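Local coordinates for protein beta-galacturonidase (Eisenbergiella tayi, PDB 6NCW) that removes beta-linked galacturonic acid residues from glycosides, as a family 2 glycoside hydrolase, at residues L376-S381 with I463-A468; V425-Y430 with Y447-N452; Q496-R501 with S505-W510. One frame throughout, in Å; residues are numbered along the deposited sequence.

Contact 1: residues L376-S381 with I463-A468. With GOL (glycerol), chain G.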
loop_
_atom_site.group_PDB
_atom_site.type_symbol
_atom_site.label_atom_id
_atom_site.label_comp_id
_atom_site.label_asym_id
_atom_site.label_seq_id
_atom_site.Cartn_x
_atom_site.Cartn_y
_atom_site.Cartn_z
ATOM N N LEU A 376 8.814 -24.263 -27.171
ATOM C CA LEU A 376 10.132 -24.145 -26.540
ATOM C C LEU A 376 10.561 -22.690 -26.344
ATOM O O LEU A 376 11.659 -22.275 -26.742
ATOM C CB LEU A 376 11.176 -24.906 -27.355
ATOM C CG LEU A 376 10.916 -26.401 -27.538
ATOM C CD1 LEU A 376 12.090 -27.012 -28.303
ATOM C CD2 LEU A 376 10.667 -27.100 -26.182
ATOM N N ASN A 377 9.686 -21.920 -25.699
ATOM C CA ASN A 377 10.003 -20.554 -25.307
ATOM C C ASN A 377 11.354 -20.461 -24.600
ATOM O O ASN A 377 11.575 -21.102 -23.569
ATOM C CB ASN A 377 8.898 -20.009 -24.399
ATOM C CG ASN A 377 9.235 -18.634 -23.858
ATOM O OD1 ASN A 377 9.011 -17.620 -24.531
ATOM N ND2 ASN A 377 9.799 -18.589 -22.643
ATOM N N GLU A 378 12.256 -19.660 -25.174
ATOM C CA GLU A 378 13.570 -19.366 -24.601
ATOM C C GLU A 378 14.364 -20.627 -24.236
ATOM O O GLU A 378 15.157 -20.625 -23.293
ATOM C CB GLU A 378 13.439 -18.450 -23.378
ATOM C CG GLU A 378 12.920 -17.056 -23.726
ATOM C CD GLU A 378 13.180 -16.035 -22.624
ATOM O OE1 GLU A 378 13.634 -16.439 -21.523
ATOM O OE2 GLU A 378 12.930 -14.824 -22.864
ATOM N N CYS A 379 14.191 -21.712 -24.978
ATOM C CA CYS A 379 15.020 -22.887 -24.740
ATOM C C CYS A 379 16.334 -22.745 -25.521
ATOM O O CYS A 379 16.646 -21.676 -26.064
ATOM C CB CYS A 379 14.215 -24.150 -25.038
ATOM S SG CYS A 379 12.826 -24.329 -23.852
ATOM N N ALA A 380 17.153 -23.804 -25.544
ATOM C CA ALA A 380 18.558 -23.665 -25.957
ATOM C C ALA A 380 18.724 -23.798 -27.479
ATOM O O ALA A 380 19.390 -24.704 -27.990
ATOM C CB ALA A 380 19.426 -24.674 -25.211
ATOM N N SER A 381 18.130 -22.847 -28.206
ATOM C CA SER A 381 18.149 -22.836 -29.667
ATOM C C SER A 381 19.484 -22.388 -30.253
ATOM O O SER A 381 19.617 -22.331 -31.485
ATOM C CB SER A 381 17.045 -21.926 -30.199
ATOM O OG SER A 381 17.218 -20.617 -29.724
ATOM N N ILE A 463 7.772 -9.475 -32.126
ATOM C CA ILE A 463 8.303 -9.340 -30.768
ATOM C C ILE A 463 7.335 -10.065 -29.833
ATOM O O ILE A 463 6.224 -9.588 -29.578
ATOM C CB ILE A 463 8.460 -7.871 -30.351
ATOM C CG1 ILE A 463 9.477 -7.145 -31.246
ATOM C CG2 ILE A 463 8.866 -7.783 -28.862
ATOM C CD1 ILE A 463 10.825 -7.835 -31.302
ATOM N N THR A 464 7.739 -11.226 -29.331
ATOM C CA THR A 464 6.832 -12.038 -28.535
ATOM C C THR A 464 6.879 -11.697 -27.052
ATOM O O THR A 464 6.013 -12.172 -26.306
ATOM C CB THR A 464 7.122 -13.536 -28.742
ATOM O OG1 THR A 464 8.533 -13.753 -28.895
ATOM C CG2 THR A 464 6.381 -14.023 -29.976
ATOM N N GLU A 465 7.844 -10.874 -26.625
ATOM C CA GLU A 465 7.900 -10.299 -25.277
ATOM C C GLU A 465 8.627 -8.968 -25.343
ATOM O O GLU A 465 9.705 -8.899 -25.928
ATOM C CB GLU A 465 8.640 -11.213 -24.281
ATOM C CG GLU A 465 7.831 -12.417 -23.832
ATOM C CD GLU A 465 8.624 -13.407 -22.985
ATOM O OE1 GLU A 465 8.271 -14.608 -23.055
ATOM O OE2 GLU A 465 9.578 -13.000 -22.264
ATOM N N ILE A 466 8.015 -7.927 -24.776
ATOM C CA ILE A 466 8.689 -6.694 -24.384
ATOM C C ILE A 466 7.900 -6.092 -23.220
ATOM O O ILE A 466 6.673 -6.205 -23.162
ATOM C CB ILE A 466 8.803 -5.715 -25.586
ATOM C CG1 ILE A 466 9.780 -4.572 -25.299
ATOM C CG2 ILE A 466 7.432 -5.155 -25.964
ATOM C CD1 ILE A 466 10.310 -3.908 -26.591
ATOM N N GLY A 467 8.596 -5.448 -22.285
ATOM C CA GLY A 467 7.901 -4.840 -21.161
ATOM C C GLY A 467 8.851 -4.435 -20.045
ATOM O O GLY A 467 10.068 -4.322 -20.242
ATOM N N ALA A 468 8.270 -4.220 -18.863
ATOM C CA ALA A 468 9.032 -3.644 -17.762
ATOM C C ALA A 468 8.337 -3.941 -16.437
ATOM O O ALA A 468 7.106 -4.028 -16.371
ATOM C CB ALA A 468 9.187 -2.129 -17.944
HETATM C C1 GOL G . 10.535 -15.475 -20.419
HETATM O O1 GOL G . 10.110 -15.968 -21.654
HETATM C C2 GOL G . 9.278 -15.118 -19.557
HETATM O O2 GOL G . 8.762 -16.219 -18.902
HETATM C C3 GOL G . 9.778 -14.098 -18.503
HETATM O O3 GOL G . 10.621 -14.784 -17.581
#

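Contact 2: residues V425-Y430 with Y447-N452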
loop_
_atom_site.group_PDB
_atom_site.type_symbol
_atom_site.label_atom_id
_atom_site.label_comp_id
_atom_site.label_asym_id
_atom_site.label_seq_id
_atom_site.Cartn_x
_atom_site.Cartn_y
_atom_site.Cartn_z
ATOM N N VAL A 425 9.664 -15.712 -37.375
ATOM C CA VAL A 425 10.757 -15.494 -36.424
ATOM C C VAL A 425 10.247 -14.625 -35.282
ATOM O O VAL A 425 9.672 -13.557 -35.520
ATOM C CB VAL A 425 11.959 -14.821 -37.102
ATOM C CG1 VAL A 425 13.083 -14.644 -36.091
ATOM C CG2 VAL A 425 12.414 -15.608 -38.337
ATOM N N SER A 426 10.470 -15.059 -34.043
ATOM C CA SER A 426 9.960 -14.342 -32.879
ATOM C C SER A 426 11.047 -14.171 -31.833
ATOM O O SER A 426 11.826 -15.095 -31.576
ATOM C CB SER A 426 8.766 -15.082 -32.267
ATOM O OG SER A 426 7.777 -15.268 -33.248
ATOM N N TYR A 427 11.089 -12.988 -31.220
ATOM C CA TYR A 427 12.120 -12.664 -30.246
ATOM C C TYR A 427 11.533 -11.995 -29.009
ATOM O O TYR A 427 10.634 -11.163 -29.105
ATOM C CB TYR A 427 13.178 -11.778 -30.881
ATOM C CG TYR A 427 14.371 -12.589 -31.332
ATOM C CD1 TYR A 427 14.466 -13.085 -32.634
ATOM C CD2 TYR A 427 15.382 -12.893 -30.443
ATOM C CE1 TYR A 427 15.578 -13.851 -33.036
ATOM C CE2 TYR A 427 16.482 -13.645 -30.826
ATOM C CZ TYR A 427 16.582 -14.120 -32.110
ATOM O OH TYR A 427 17.699 -14.865 -32.434
ATOM N N ASN A 428 12.016 -12.418 -27.847
ATOM C CA ASN A 428 11.765 -11.748 -26.574
ATOM C C ASN A 428 12.905 -10.769 -26.312
ATOM O O ASN A 428 14.073 -11.173 -26.262
ATOM C CB ASN A 428 11.681 -12.769 -25.441
ATOM C CG ASN A 428 10.632 -13.830 -25.697
ATOM O OD1 ASN A 428 9.724 -13.631 -26.508
ATOM N ND2 ASN A 428 10.735 -14.959 -24.998
ATOM N N ILE A 429 12.582 -9.491 -26.157
ATOM C CA ILE A 429 13.609 -8.474 -25.916
ATOM C C ILE A 429 13.141 -7.557 -24.799
ATOM O O ILE A 429 11.950 -7.232 -24.705
ATOM C CB ILE A 429 13.947 -7.639 -27.179
ATOM C CG1 ILE A 429 12.755 -6.798 -27.622
ATOM C CG2 ILE A 429 14.472 -8.530 -28.310
ATOM C CD1 ILE A 429 13.075 -5.821 -28.771
ATOM N N TYR A 430 14.084 -7.115 -23.961
ATOM C CA TYR A 430 13.764 -6.181 -22.877
ATOM C C TYR A 430 14.682 -4.950 -22.812
ATOM O O TYR A 430 15.202 -4.609 -21.749
ATOM C CB TYR A 430 13.800 -6.933 -21.557
ATOM C CG TYR A 430 12.702 -7.967 -21.417
ATOM C CD1 TYR A 430 12.883 -9.265 -21.860
ATOM C CD2 TYR A 430 11.483 -7.633 -20.824
ATOM C CE1 TYR A 430 11.880 -10.215 -21.699
ATOM C CE2 TYR A 430 10.487 -8.567 -20.661
ATOM C CZ TYR A 430 10.688 -9.854 -21.102
ATOM O OH TYR A 430 9.684 -10.790 -20.938
ATOM N N TYR A 447 17.068 -6.934 -35.824
ATOM C CA TYR A 447 16.352 -7.174 -37.077
ATOM C C TYR A 447 17.318 -7.310 -38.248
ATOM O O TYR A 447 17.202 -8.236 -39.060
ATOM C CB TYR A 447 15.346 -6.057 -37.351
ATOM C CG TYR A 447 14.475 -6.407 -38.528
ATOM C CD1 TYR A 447 13.504 -7.401 -38.423
ATOM C CD2 TYR A 447 14.659 -5.794 -39.764
ATOM C CE1 TYR A 447 12.717 -7.749 -39.498
ATOM C CE2 TYR A 447 13.874 -6.139 -40.853
ATOM C CZ TYR A 447 12.910 -7.117 -40.714
ATOM O OH TYR A 447 12.134 -7.468 -41.795
ATOM N N GLN A 448 18.290 -6.402 -38.335
ATOM C CA GLN A 448 19.285 -6.458 -39.400
ATOM C C GLN A 448 20.074 -7.760 -39.358
ATOM O O GLN A 448 20.286 -8.394 -40.393
ATOM C CB GLN A 448 20.213 -5.247 -39.296
ATOM C CG GLN A 448 20.062 -4.247 -40.428
ATOM C CD GLN A 448 18.689 -3.590 -40.485
ATOM O OE1 GLN A 448 18.377 -2.702 -39.681
ATOM N NE2 GLN A 448 17.865 -4.010 -41.454
ATOM N N TRP A 449 20.500 -8.186 -38.170
ATOM C CA TRP A 449 21.175 -9.473 -38.062
ATOM C C TRP A 449 20.300 -10.608 -38.581
ATOM O O TRP A 449 20.790 -11.501 -39.282
ATOM C CB TRP A 449 21.579 -9.758 -36.615
ATOM C CG TRP A 449 22.144 -11.126 -36.487
ATOM C CD1 TRP A 449 23.439 -11.505 -36.713
ATOM C CD2 TRP A 449 21.432 -12.324 -36.132
ATOM N NE1 TRP A 449 23.577 -12.858 -36.515
ATOM C CE2 TRP A 449 22.360 -13.384 -36.159
ATOM C CE3 TRP A 449 20.107 -12.596 -35.781
ATOM C CZ2 TRP A 449 22.006 -14.695 -35.845
ATOM C CZ3 TRP A 449 19.756 -13.907 -35.474
ATOM C CH2 TRP A 449 20.699 -14.937 -35.510
ATOM N N ILE A 450 19.006 -10.614 -38.226
ATOM C CA ILE A 450 18.131 -11.671 -38.722
ATOM C C ILE A 450 18.094 -11.651 -40.244
ATOM O O ILE A 450 18.179 -12.703 -40.887
ATOM C CB ILE A 450 16.717 -11.548 -38.123
ATOM C CG1 ILE A 450 16.709 -11.928 -36.639
ATOM C CG2 ILE A 450 15.761 -12.451 -38.848
ATOM C CD1 ILE A 450 15.447 -11.477 -35.926
ATOM N N GLN A 451 17.997 -10.455 -40.850
ATOM C CA GLN A 451 17.848 -10.384 -42.304
ATOM C C GLN A 451 19.152 -10.657 -43.051
ATOM O O GLN A 451 19.115 -11.231 -44.144
ATOM C CB GLN A 451 17.302 -9.023 -42.730
ATOM C CG GLN A 451 16.025 -8.641 -42.056
ATOM C CD GLN A 451 14.973 -9.722 -42.158
ATOM O OE1 GLN A 451 14.612 -10.148 -43.253
ATOM N NE2 GLN A 451 14.483 -10.182 -41.018
ATOM N N ASN A 452 20.300 -10.262 -42.498
ATOM C CA ASN A 452 21.581 -10.407 -43.188
ATOM C C ASN A 452 22.369 -11.657 -42.800
ATOM O O ASN A 452 23.230 -12.080 -43.579
ATOM C CB ASN A 452 22.488 -9.196 -42.920
ATOM C CG ASN A 452 21.850 -7.877 -43.308
ATOM O OD1 ASN A 452 21.016 -7.816 -44.208
ATOM N ND2 ASN A 452 22.245 -6.809 -42.626
#

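Contact 3: residues Q496-R501 with S505-W510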
loop_
_atom_site.group_PDB
_atom_site.type_symbol
_atom_site.label_atom_id
_atom_site.label_comp_id
_atom_site.label_asym_id
_atom_site.label_seq_id
_atom_site.Cartn_x
_atom_site.Cartn_y
_atom_site.Cartn_z
ATOM N N GLN A 496 6.307 2.322 -29.170
ATOM C CA GLN A 496 6.598 3.209 -30.287
ATOM C C GLN A 496 7.628 2.584 -31.226
ATOM O O GLN A 496 7.472 2.638 -32.449
ATOM C CB GLN A 496 7.061 4.567 -29.747
ATOM C CG GLN A 496 7.945 5.389 -30.667
ATOM C CD GLN A 496 7.235 5.913 -31.909
ATOM O OE1 GLN A 496 6.030 6.211 -31.882
ATOM N NE2 GLN A 496 7.988 6.032 -33.016
ATOM N N ALA A 497 8.638 1.908 -30.677
ATOM C CA ALA A 497 9.662 1.321 -31.534
ATOM C C ALA A 497 9.130 0.111 -32.304
ATOM O O ALA A 497 9.347 0.009 -33.515
ATOM C CB ALA A 497 10.898 0.950 -30.720
ATOM N N VAL A 498 8.436 -0.822 -31.630
ATOM C CA VAL A 498 8.015 -2.048 -32.313
ATOM C C VAL A 498 7.043 -1.731 -33.449
ATOM O O VAL A 498 7.138 -2.299 -34.539
ATOM C CB VAL A 498 7.414 -3.079 -31.319
ATOM C CG1 VAL A 498 8.450 -3.494 -30.281
ATOM C CG2 VAL A 498 6.189 -2.525 -30.616
ATOM N N PHE A 499 6.111 -0.806 -33.224
ATOM C CA PHE A 499 5.132 -0.466 -34.248
ATOM C C PHE A 499 5.704 0.370 -35.390
ATOM O O PHE A 499 5.039 0.506 -36.418
ATOM C CB PHE A 499 3.947 0.255 -33.600
ATOM C CG PHE A 499 3.044 -0.666 -32.832
ATOM C CD1 PHE A 499 2.574 -1.836 -33.416
ATOM C CD2 PHE A 499 2.702 -0.392 -31.524
ATOM C CE1 PHE A 499 1.750 -2.716 -32.709
ATOM C CE2 PHE A 499 1.875 -1.272 -30.801
ATOM C CZ PHE A 499 1.391 -2.430 -31.408
ATOM N N SER A 500 6.910 0.919 -35.256
ATOM C CA SER A 500 7.557 1.619 -36.357
ATOM C C SER A 500 8.698 0.821 -36.981
ATOM O O SER A 500 9.353 1.319 -37.901
ATOM C CB SER A 500 8.054 2.992 -35.890
ATOM O OG SER A 500 9.052 2.865 -34.901
ATOM N N ARG A 501 8.938 -0.410 -36.529
ATOM C CA ARG A 501 9.960 -1.276 -37.108
ATOM C C ARG A 501 9.402 -1.929 -38.377
ATOM O O ARG A 501 8.561 -2.835 -38.306
ATOM C CB ARG A 501 10.392 -2.310 -36.072
ATOM C CG ARG A 501 11.418 -3.335 -36.522
ATOM C CD ARG A 501 12.712 -2.688 -37.019
ATOM N NE ARG A 501 12.750 -2.697 -38.476
ATOM C CZ ARG A 501 13.766 -2.260 -39.212
ATOM N NH1 ARG A 501 14.858 -1.768 -38.632
ATOM N NH2 ARG A 501 13.685 -2.324 -40.535
ATOM N N SER A 505 5.540 -7.602 -37.653
ATOM C CA SER A 505 4.090 -7.729 -37.707
ATOM C C SER A 505 3.393 -7.319 -36.416
ATOM O O SER A 505 2.162 -7.199 -36.425
ATOM C CB SER A 505 3.691 -9.161 -38.054
ATOM O OG SER A 505 3.999 -9.430 -39.409
ATOM N N GLY A 506 4.131 -7.099 -35.322
ATOM C CA GLY A 506 3.516 -6.654 -34.086
ATOM C C GLY A 506 4.249 -7.203 -32.872
ATOM O O GLY A 506 5.408 -7.603 -32.963
ATOM N N VAL A 507 3.531 -7.232 -31.744
ATOM C CA VAL A 507 4.146 -7.360 -30.423
ATOM C C VAL A 507 3.171 -8.034 -29.460
ATOM O O VAL A 507 1.955 -7.821 -29.536
ATOM C CB VAL A 507 4.569 -5.968 -29.876
ATOM C CG1 VAL A 507 3.369 -5.022 -29.834
ATOM C CG2 VAL A 507 5.149 -6.093 -28.463
ATOM N N TYR A 508 3.714 -8.847 -28.538
ATOM C CA TYR A 508 3.016 -9.244 -27.316
ATOM C C TYR A 508 3.733 -8.614 -26.138
ATOM O O TYR A 508 4.911 -8.901 -25.889
ATOM C CB TYR A 508 2.945 -10.761 -27.118
ATOM C CG TYR A 508 2.096 -11.473 -28.121
ATOM C CD1 TYR A 508 2.674 -12.086 -29.233
ATOM C CD2 TYR A 508 0.710 -11.536 -27.974
ATOM C CE1 TYR A 508 1.896 -12.734 -30.183
ATOM C CE2 TYR A 508 -0.075 -12.195 -28.910
ATOM C CZ TYR A 508 0.523 -12.781 -30.021
ATOM O OH TYR A 508 -0.244 -13.431 -30.963
ATOM N N ILE A 509 3.017 -7.756 -25.418
ATOM C CA ILE A 509 3.537 -7.203 -24.178
ATOM C C ILE A 509 3.729 -8.310 -23.149
ATOM O O ILE A 509 2.845 -9.155 -22.932
ATOM C CB ILE A 509 2.593 -6.108 -23.659
ATOM C CG1 ILE A 509 2.679 -4.881 -24.587
ATOM C CG2 ILE A 509 2.986 -5.698 -22.245
ATOM C CD1 ILE A 509 1.544 -3.920 -24.462
ATOM N N TRP A 510 4.887 -8.306 -22.502
ATOM C CA TRP A 510 5.097 -9.094 -21.298
ATOM C C TRP A 510 4.865 -8.153 -20.123
ATOM O O TRP A 510 5.683 -7.260 -19.887
ATOM C CB TRP A 510 6.505 -9.698 -21.234
ATOM C CG TRP A 510 6.628 -10.494 -19.972
ATOM C CD1 TRP A 510 6.939 -10.021 -18.725
ATOM C CD2 TRP A 510 6.319 -11.900 -19.805
ATOM N NE1 TRP A 510 6.876 -11.046 -17.801
ATOM C CE2 TRP A 510 6.497 -12.205 -18.438
ATOM C CE3 TRP A 510 5.926 -12.922 -20.686
ATOM C CZ2 TRP A 510 6.305 -13.496 -17.926
ATOM C CZ3 TRP A 510 5.738 -14.207 -20.179
ATOM C CH2 TRP A 510 5.925 -14.477 -18.802
#

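Contact 1: residues L376-S381 with I463-A468
Asn377 and Glu465 face each other across the mouth of the barrel, their side chains arriving from opposite directions with amide and carboxylate planes only 26° apart. No direct hydrogen bond joins them: Asn377 OD1 and Glu465 OE1, 3.4 Å apart, are both acceptors. One hydroxyl of a bound glycerol, O1, links them instead. Asn377 ND2 donates to glycerol O1 over 2.8 Å in a nearly straight bond (165° at the hydrogen), and O1 in turn donates a hydrogen bond to Glu465 OE1 over 2.7 Å. With its chi1 near 180° (175°), Asn377, at the second position of a type II turn from Leu376 to Cys379, swings CG away from the backbone N and brings the amide to the glycerol. The second kind of contact is between carboxylates. Glu378, extended beyond CG, brings OE2 to 3.9 Å from Glu465 OE2, and its CD lies 3.2 Å from glycerol O1. Outside donors hold the crowded oxygens: Arg309 binds both Asn377 OD1 and Glu465 OE1, Tyr430 OH meets Glu465 OE2, and Asn428 ND2 meets Glu378 OE2. Asp131, His312 and Arg337 also bind the glycerol. Asn377 and Glu465 both belong to the galacturonate site, so the glycerol hydroxyl probably mimics a sugar hydroxyl. Two neighbouring carboxylates, one following barrel strand 370-374 and one on strand 461-466, are consistent with the paired glutamates of retaining clan GH-A glycosidases.

Contact 2: residues V425-Y430 with Y447-N452
Ile450 points its CG1 anti to its carbonyl carbon (chi1 -71°) and continues nearly extended (chi2 165°), which sends CD1 off the helix as a single probe between Val425 and Tyr427 of the strand. Val425 answers with CG1, set anti to the backbone N, and the two methyls meet at 4.0 Å between Val425 CG1 and Ile450 CD1. The same CD1 approaches the Tyr427 ring obliquely on its CD1-CE1 side, 3.7 Å from Tyr427 CE1. Val425 and Tyr427 each run past Ile450 in the direction opposite to its own, and the one methyl touches both of these alternate strand residues. At the far end of the tyrosine, the phenol and the Trp449 indole cross at about a right angle, with Tyr427 OH 3.8 Å from Trp449 CZ3. That is a van der Waals contact; the hydroxyl's hydrogen-bonding partner is the carbonyl of Arg412, which ties down the outer end of the ring. Leu446, one turn back on the same helix, also packs on Tyr427, and Phe461 of the next strand packs on Ile450. The axes of strand 425-428 and helix 447-452 pass 11.3 Å apart and run roughly antiparallel, at 151°. Val425 and Tyr427 look outward to the helix, while Ser426 between them looks the other way, into the barrel. This is the strand-to-helix half of a beta-alpha-beta crossover (425-428, 439-453, 461-466), the repeating unit of the TIM barrel.

Contact 3: residues Q496-R501 with S505-W510
Val507 CG1 is the hub here, touching both Val498 and Phe499 of the helix. It lies 3.8 Å from Val498 CG2 and 3.6 Å from Phe499 CZ, so a single methyl fits where the valine branch and the outer end of the phenyl ring converge. Both side chains cross Val507 at about a right angle, and the methyl meets the ring obliquely, leaning to its CZ end. Within the helix the two partners also pack together: Val498 CG2 sits 4.2 Å above one face of the Phe499 ring, displaced toward the rim. The torsion of Val507 (chi1 56°) places CG1 between its backbone N and carbonyl carbon, turning that branch to the helix; CG2 instead packs on Ile466 of the adjacent strand. Gly506, without a side chain, lies next to Phe499; Phe499 CA and Gly506 CA, 6.4 Å apart, are the closest pair of CA atoms across the contact. Farther out, Val498 also rests on Ile463, while Tyr552 of helix 544-553 packs on Val507 and Ser551 of the same helix on Phe499. The strand itself is fixed on both edges by backbone hydrogen bonds, Val507 to Ile272 and Gly274, and Gly506 to Ile463. Beyond the helix end, Arg501 makes a salt bridge with Asp444 of helix 439-453. Helix 484-500 thus turns back through a short loop into strand 504-509, completing the last beta-alpha-beta crossover of a TIM barrel, whose final strand closes the ring against strand 268-276.

All three contacts are buried in the TIM barrel and share its sheet, in which strand 461-466 of contact 1 lies between strand 425-428 of contact 2 and strand 504-509 of contact 3. Contact 1 is polar and lies at the substrate-binding end, where side chains meet through a ligand. Contacts 2 and 3 are apolar strand-to-helix seams on the outside of the barrel wall, each led by one aliphatic methyl and an aromatic neighbour. The layers are coupled: Thr464 OG1 of contact 1 lies 2.7 Å from Asn428 OD1 of contact 2, and Ile463 O of contact 1 lies 2.8 Å from Tyr508 N of contact 3.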